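Local atomic coordinates of ABC transporter periplasmic peptide-binding protein (PDB entry 4QFL), a protein that binds dipeptides, here alanine-phenylalanine, in the periplasm and probably hands them to an ABC transporter for uptake into the cell. Residues Phe122-Leu125 / Tyr129-Tyr132; Trp377-Ser382 / Pro387-Met392. All coordinates share one frame; numbering follows the deposited sequence.

In the fold
Contact 1 comes first along the chain and is complete before contact 2 begins. Their centres lie about 37 Å apart, on opposite sides of the centre of the chain, and their nearest atoms are about 25 Å from each other, so neither touches the other. Contact 1 is the end of helix 115-126 with the loop that follows it, about 23 Å out from the chain centre. Contact 2 joins strand 373-378 to helix 389-401, about 17 Å from that centre and close to the bound dipeptide. They share no helix or strand, though both belong to the family 5 solute-binding region; of the two, contact 2 is the one beside the ligand pocket.

Contact 1 of 2, residues Phe122-Leu125 / Tyr129-Tyr132; sequences FSRL and YNPY
An Asx turn at N130, in the loop that follows helix 115-126, packs against the helix's last turns. N130 uses both ends of its amide: OD1 accepts from the backbone N of Y132 at 2.7 Å, in the carbonyl plane, which closes the turn, while ND2 reaches across to S123 OG at 2.9 Å. S123 OG lies in the amide plane, and with CG of N130 anti to the backbone N (chi1 -177°) the amide is carried over the helix backbone, its CG 3.4 Å from R124 CA. The S123 hydroxyl also bonds to I119 O, one turn back. With an alanine here the Y132 amide is likely to lose its acceptor and S123 OG its ND2 donor, leaving the turn less firmly held to the helix. Further along, the extended R124 chain passes Y132: CD lies 3.7 Å from Y132 CB, and NE, which also bonds to Y140 OH, gives a weak bond to Y132 O at 3.1 Å, bent to 134°. The guanidinium and the tyrosine ring are inclined 66°, with ring atom CD2 above the guanidinium centre. Beyond the turn, R124 NH2 makes a salt bridge to D204, and Y132 OH bonds to A191 O of helix 188-196. The Y132 ring meets F120 of helix 115-126 and F203, and touches M192 and L194 of helix 188-196.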
ATOM      1  N   PHE A 122       3.415 -14.794 -12.667  1.00 18.01           N
ATOM      2  CA  PHE A 122       2.027 -14.348 -12.705  1.00 21.05           C
ATOM      3  C   PHE A 122       0.991 -15.474 -12.724  1.00 22.95           C
ATOM      4  O   PHE A 122      -0.115 -15.298 -12.210  1.00 21.97           O
ATOM      5  CB  PHE A 122       1.815 -13.269 -13.780  1.00 20.27           C
ATOM      6  CG  PHE A 122       2.576 -12.001 -13.479  1.00 23.16           C
ATOM      7  CD1 PHE A 122       2.109 -11.111 -12.524  1.00 20.98           C
ATOM      8  CD2 PHE A 122       3.795 -11.745 -14.084  1.00 21.51           C
ATOM      9  CE1 PHE A 122       2.815  -9.984 -12.211  1.00 18.73           C
ATOM     10  CE2 PHE A 122       4.509 -10.612 -13.768  1.00 20.25           C
ATOM     11  CZ  PHE A 122       4.019  -9.736 -12.823  1.00 19.70           C
ATOM     12  N   SER A 123       1.348 -16.635 -13.260  1.00 18.39           N
ATOM     13  CA  SER A 123       0.444 -17.766 -13.156  1.00 20.53           C
ATOM     14  C   SER A 123       0.399 -18.273 -11.716  1.00 20.99           C
ATOM     15  O   SER A 123      -0.572 -18.903 -11.322  1.00 22.64           O
ATOM     16  CB  SER A 123       0.803 -18.887 -14.131  1.00 20.22           C
ATOM     17  OG  SER A 123       2.000 -19.536 -13.752  1.00 22.96           O
ATOM     18  N   ARG A 124       1.426 -17.988 -10.919  1.00 19.08           N
ATOM     19  CA  ARG A 124       1.363 -18.339  -9.498  1.00 17.79           C
ATOM     20  C   ARG A 124       0.111 -17.749  -8.834  1.00 18.07           C
ATOM     21  O   ARG A 124      -0.437 -18.317  -7.892  1.00 19.54           O
ATOM     22  CB  ARG A 124       2.624 -17.882  -8.748  1.00 18.98           C
ATOM     23  CG  ARG A 124       2.543 -18.101  -7.237  1.00 19.59           C
ATOM     24  CD  ARG A 124       3.828 -17.778  -6.490  1.00 16.76           C
ATOM     25  NE  ARG A 124       3.698 -18.119  -5.071  1.00 18.06           N
ATOM     26  CZ  ARG A 124       4.624 -17.857  -4.155  1.00 22.01           C
ATOM     27  NH1 ARG A 124       5.750 -17.249  -4.498  1.00 22.03           N
ATOM     28  NH2 ARG A 124       4.422 -18.191  -2.892  1.00 21.33           N
ATOM     29  N   LEU A 125      -0.342 -16.606  -9.334  1.00 18.80           N
ATOM     30  CA  LEU A 125      -1.496 -15.916  -8.751  1.00 21.25           C
ATOM     31  C   LEU A 125      -2.854 -16.521  -9.132  1.00 23.18           C
ATOM     32  O   LEU A 125      -3.720 -16.693  -8.274  1.00 25.53           O
ATOM     33  CB  LEU A 125      -1.484 -14.429  -9.127  1.00 19.46           C
ATOM     34  CG  LEU A 125      -0.165 -13.691  -8.945  1.00 17.26           C
ATOM     35  CD1 LEU A 125      -0.276 -12.311  -9.581  1.00 20.24           C
ATOM     36  CD2 LEU A 125       0.209 -13.592  -7.472  1.00 19.98           C
ATOM     37  N   TYR A 129      -3.000 -24.682 -10.742  1.00 22.52           N
ATOM     38  CA  TYR A 129      -2.071 -25.729 -11.166  1.00 23.62           C
ATOM     39  C   TYR A 129      -0.617 -25.341 -11.009  1.00 25.16           C
ATOM     40  O   TYR A 129       0.265 -26.192 -11.070  1.00 26.55           O
ATOM     41  CB  TYR A 129      -2.331 -26.128 -12.612  1.00 26.36           C
ATOM     42  CG  TYR A 129      -3.617 -26.878 -12.772  1.00 24.92           C
ATOM     43  CD1 TYR A 129      -3.727 -28.205 -12.363  1.00 22.96           C
ATOM     44  CD2 TYR A 129      -4.726 -26.258 -13.311  1.00 24.56           C
ATOM     45  CE1 TYR A 129      -4.914 -28.891 -12.506  1.00 24.90           C
ATOM     46  CE2 TYR A 129      -5.914 -26.934 -13.456  1.00 28.90           C
ATOM     47  CZ  TYR A 129      -6.007 -28.247 -13.058  1.00 26.80           C
ATOM     48  OH  TYR A 129      -7.204 -28.900 -13.216  1.00 23.82           O
ATOM     49  N   ASN A 130      -0.369 -24.051 -10.825  1.00 25.53           N
ATOM     50  CA  ASN A 130       0.981 -23.579 -10.566  1.00 24.04           C
ATOM     51  C   ASN A 130       1.449 -24.177  -9.250  1.00 22.10           C
ATOM     52  O   ASN A 130       0.762 -24.077  -8.246  1.00 22.65           O
ATOM     53  CB  ASN A 130       1.023 -22.047 -10.538  1.00 23.31           C
ATOM     54  CG  ASN A 130       2.421 -21.508 -10.345  1.00 21.47           C
ATOM     55  OD1 ASN A 130       3.093 -21.851  -9.371  1.00 21.41           O
ATOM     56  ND2 ASN A 130       2.879 -20.679 -11.279  1.00 21.80           N
ATOM     57  N   PRO A 131       2.625 -24.807  -9.252  1.00 22.56           N
ATOM     58  CA  PRO A 131       3.050 -25.546  -8.066  1.00 23.08           C
ATOM     59  C   PRO A 131       3.262 -24.637  -6.867  1.00 23.42           C
ATOM     60  O   PRO A 131       3.427 -25.116  -5.751  1.00 26.55           O
ATOM     61  CB  PRO A 131       4.371 -26.169  -8.508  1.00 27.33           C
ATOM     62  CG  PRO A 131       4.856 -25.281  -9.596  1.00 23.13           C
ATOM     63  CD  PRO A 131       3.638 -24.845 -10.317  1.00 24.03           C
ATOM     64  N   TYR A 132       3.256 -23.331  -7.093  1.00 23.50           N
ATOM     65  CA  TYR A 132       3.455 -22.388  -6.003  1.00 20.16           C
ATOM     66  C   TYR A 132       2.175 -21.644  -5.640  1.00 21.52           C
ATOM     67  O   TYR A 132       2.152 -20.826  -4.718  1.00 20.29           O
ATOM     68  CB  TYR A 132       4.564 -21.414  -6.361  1.00 18.32           C
ATOM     69  CG  TYR A 132       5.927 -21.964  -6.062  1.00 19.12           C
ATOM     70  CD1 TYR A 132       6.547 -22.865  -6.923  1.00 19.61           C
ATOM     71  CD2 TYR A 132       6.593 -21.587  -4.915  1.00 19.93           C
ATOM     72  CE1 TYR A 132       7.802 -23.375  -6.639  1.00 21.02           C
ATOM     73  CE2 TYR A 132       7.840 -22.077  -4.620  1.00 22.91           C
ATOM     74  CZ  TYR A 132       8.447 -22.971  -5.479  1.00 22.26           C
ATOM     75  OH  TYR A 132       9.697 -23.441  -5.151  1.00 23.30           O
TER

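Contact 2 of 2, residues Trp377-Ser382 / Pro387-Met392; sequences WAMPVS and PNARKM
A389, in the first turn of helix 389-401, sits against the end of strand 373-378 where a beta-alpha-beta unit passes from strand to helix; the unit is completed by strand 406-410. The A389 methyl points at the chain around M379, with CB 3.3 Å from M379 N. M379 can be followed outward from there. Its CB lies 3.9 Å from A389 CB. The first torsion (chi1 -55°) sets CG beside the backbone N; CG and SD swing away from the methyl, and the bend at chi3, -76°, brings CE back to 4.0 Å from the same A389 CB. CB and CE thus both rest on the one alanine methyl. Outside these segments the side chain touches W414 and Y385, both of the phenylalanine pocket, and comes about 6 Å from the bound phenylalanine, consistent with a second-shell place behind those two pocket residues. A378 adds its own methyl, packed against A389 C and O. No direct hydrogen bond joins the segments; two waters bridge them instead, one between M379 O and R390 N, the other between V381 O and A389 N, using N-H groups of the first helical turn. N388 is the N-cap: its OD1 accepts from K391 N, the donor standing well above the carbonyl plane. R390 NE makes a salt bridge with E411. At the far end, beyond the waters, S382 OG rests 3.4 Å from P387 CA and 3.7 Å from P387 CB.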
ATOM      1  N   TRP A 377      -9.689   1.156  16.990  1.00 17.35           N
ATOM      2  CA  TRP A 377      -8.382   0.588  16.799  1.00 16.70           C
ATOM      3  C   TRP A 377      -7.441   1.619  16.187  1.00 15.63           C
ATOM      4  O   TRP A 377      -7.793   2.270  15.207  1.00 16.91           O
ATOM      5  CB  TRP A 377      -8.509  -0.644  15.922  1.00 16.13           C
ATOM      6  CG  TRP A 377      -9.056  -1.802  16.683  1.00 18.50           C
ATOM      7  CD1 TRP A 377     -10.202  -1.837  17.424  1.00 18.87           C
ATOM      8  CD2 TRP A 377      -8.479  -3.105  16.774  1.00 19.36           C
ATOM      9  NE1 TRP A 377     -10.372  -3.087  17.979  1.00 18.22           N
ATOM     10  CE2 TRP A 377      -9.323  -3.880  17.593  1.00 19.11           C
ATOM     11  CE3 TRP A 377      -7.330  -3.691  16.234  1.00 18.56           C
ATOM     12  CZ2 TRP A 377      -9.053  -5.210  17.882  1.00 21.14           C
ATOM     13  CZ3 TRP A 377      -7.063  -4.997  16.528  1.00 21.32           C
ATOM     14  CH2 TRP A 377      -7.920  -5.749  17.344  1.00 22.96           C
ATOM     15  N   ALA A 378      -6.257   1.764  16.781  1.00 18.10           N
ATOM     16  CA  ALA A 378      -5.287   2.782  16.379  1.00 16.68           C
ATOM     17  C   ALA A 378      -3.950   2.176  15.969  1.00 20.01           C
ATOM     18  O   ALA A 378      -3.373   1.378  16.708  1.00 18.67           O
ATOM     19  CB  ALA A 378      -5.072   3.792  17.503  1.00 16.76           C
ATOM     20  N   MET A 379      -3.456   2.576  14.795  1.00 19.64           N
ATOM     21  CA  MET A 379      -2.157   2.132  14.285  1.00 20.23           C
ATOM     22  C   MET A 379      -1.017   2.522  15.230  1.00 19.48           C
ATOM     23  O   MET A 379      -1.031   3.614  15.803  1.00 21.31           O
ATOM     24  CB  MET A 379      -1.912   2.716  12.888  1.00 15.96           C
ATOM     25  CG  MET A 379      -3.024   2.392  11.920  1.00 16.73           C
ATOM     26  SD  MET A 379      -2.848   3.162  10.296  1.00 24.04           S
ATOM     27  CE  MET A 379      -3.338   4.836  10.690  1.00 18.03           C
ATOM     28  N   PRO A 380      -0.021   1.629  15.385  1.00 20.54           N
ATOM     29  CA  PRO A 380       1.102   1.834  16.305  1.00 20.70           C
ATOM     30  C   PRO A 380       2.252   2.644  15.701  1.00 21.74           C
ATOM     31  O   PRO A 380       3.163   3.058  16.412  1.00 21.39           O
ATOM     32  CB  PRO A 380       1.570   0.406  16.579  1.00 18.35           C
ATOM     33  CG  PRO A 380       1.305  -0.298  15.300  1.00 18.28           C
ATOM     34  CD  PRO A 380       0.042   0.307  14.733  1.00 18.90           C
ATOM     35  N   VAL A 381       2.209   2.862  14.393  1.00 22.50           N
ATOM     36  CA  VAL A 381       3.297   3.532  13.691  1.00 17.79           C
ATOM     37  C   VAL A 381       2.753   4.656  12.812  1.00 17.67           C
ATOM     38  O   VAL A 381       1.588   4.644  12.413  1.00 17.24           O
ATOM     39  CB  VAL A 381       4.052   2.550  12.797  1.00 16.57           C
ATOM     40  CG1 VAL A 381       4.912   1.618  13.629  1.00 18.96           C
ATOM     41  CG2 VAL A 381       3.066   1.761  11.960  1.00 15.59           C
ATOM     42  N   SER A 382       3.615   5.619  12.500  1.00 16.48           N
ATOM     43  CA  SER A 382       3.267   6.731  11.614  1.00 18.63           C
ATOM     44  C   SER A 382       3.121   6.275  10.155  1.00 19.05           C
ATOM     45  O   SER A 382       3.948   5.506   9.661  1.00 18.26           O
ATOM     46  CB  SER A 382       4.352   7.810  11.706  1.00 18.57           C
ATOM     47  OG  SER A 382       4.095   8.861  10.794  1.00 19.35           O
ATOM     48  N   PRO A 387      -0.116  10.543  10.745  1.00 15.92           N
ATOM     49  CA  PRO A 387       1.147  10.399  11.497  1.00 17.08           C
ATOM     50  C   PRO A 387       1.042  10.057  12.992  1.00 17.51           C
ATOM     51  O   PRO A 387       2.061   9.800  13.619  1.00 18.72           O
ATOM     52  CB  PRO A 387       1.835  11.753  11.308  1.00 18.93           C
ATOM     53  CG  PRO A 387       0.729  12.726  11.294  1.00 21.54           C
ATOM     54  CD  PRO A 387      -0.324  12.057  10.476  1.00 17.64           C
ATOM     55  N   ASN A 388      -0.158  10.047  13.550  1.00 17.27           N
ATOM     56  CA  ASN A 388      -0.331   9.669  14.953  1.00 18.33           C
ATOM     57  C   ASN A 388      -1.729   9.142  15.258  1.00 18.59           C
ATOM     58  O   ASN A 388      -2.563   9.866  15.814  1.00 19.37           O
ATOM     59  CB  ASN A 388       0.004  10.854  15.870  1.00 18.22           C
ATOM     60  CG  ASN A 388       0.268  10.433  17.311  1.00 21.58           C
ATOM     61  OD1 ASN A 388      -0.105   9.334  17.739  1.00 19.34           O
ATOM     62  ND2 ASN A 388       0.912  11.310  18.065  1.00 20.87           N
ATOM     63  N   ALA A 389      -1.982   7.884  14.904  1.00 16.92           N
ATOM     64  CA  ALA A 389      -3.310   7.304  15.076  1.00 16.14           C
ATOM     65  C   ALA A 389      -3.712   7.306  16.542  1.00 18.04           C
ATOM     66  O   ALA A 389      -4.882   7.483  16.866  1.00 18.52           O
ATOM     67  CB  ALA A 389      -3.346   5.895  14.521  1.00 17.61           C
ATOM     68  N   ARG A 390      -2.727   7.124  17.420  1.00 18.54           N
ATOM     69  CA  ARG A 390      -2.946   7.091  18.867  1.00 19.24           C
ATOM     70  C   ARG A 390      -3.490   8.417  19.344  1.00 20.21           C
ATOM     71  O   ARG A 390      -4.513   8.466  20.013  1.00 21.32           O
ATOM     72  CB  ARG A 390      -1.629   6.845  19.586  1.00 22.23           C
ATOM     73  CG  ARG A 390      -1.540   5.550  20.341  1.00 27.70           C
ATOM     74  CD  ARG A 390      -2.239   5.585  21.697  1.00 31.00           C
ATOM     75  NE  ARG A 390      -2.102   4.274  22.339  1.00 33.53           N
ATOM     76  CZ  ARG A 390      -2.874   3.810  23.319  1.00 33.83           C
ATOM     77  NH1 ARG A 390      -3.865   4.546  23.807  1.00 31.46           N
ATOM     78  NH2 ARG A 390      -2.653   2.598  23.808  1.00 29.84           N
ATOM     79  N   LYS A 391      -2.768   9.490  19.026  1.00 19.62           N
ATOM     80  CA  LYS A 391      -3.194  10.842  19.372  1.00 21.58           C
ATOM     81  C   LYS A 391      -4.573  11.122  18.788  1.00 20.52           C
ATOM     82  O   LYS A 391      -5.444  11.680  19.458  1.00 22.12           O
ATOM     83  CB  LYS A 391      -2.187  11.854  18.837  1.00 18.92           C
ATOM     84  CG  LYS A 391      -2.543  13.308  19.042  1.00 23.41           C
ATOM     85  CD  LYS A 391      -2.440  13.719  20.495  1.00 29.90           C
ATOM     86  CE  LYS A 391      -2.449  15.249  20.651  1.00 31.22           C
ATOM     87  NZ  LYS A 391      -3.062  15.726  21.945  1.00 31.17           N
ATOM     88  N   MET A 392      -4.775  10.735  17.534  1.00 20.15           N
ATOM     89  CA  MET A 392      -6.071  10.917  16.902  1.00 17.75           C
ATOM     90  C   MET A 392      -7.172  10.163  17.643  1.00 19.98           C
ATOM     91  O   MET A 392      -8.272  10.679  17.816  1.00 23.59           O
ATOM     92  CB  MET A 392      -6.035  10.474  15.444  1.00 16.98           C
ATOM     93  CG  MET A 392      -7.315  10.779  14.709  1.00 17.29           C
ATOM     94  SD  MET A 392      -7.248  10.354  12.966  1.00 20.47           S
ATOM     95  CE  MET A 392      -5.869  11.354  12.414  1.00 19.77           C
TER
HETATM   96  O   HOH W   1       0.075   5.878  16.691  1.00 18.64           O
HETATM   97  O   HOH W   2      -0.520   6.469  12.940  1.00 18.08           O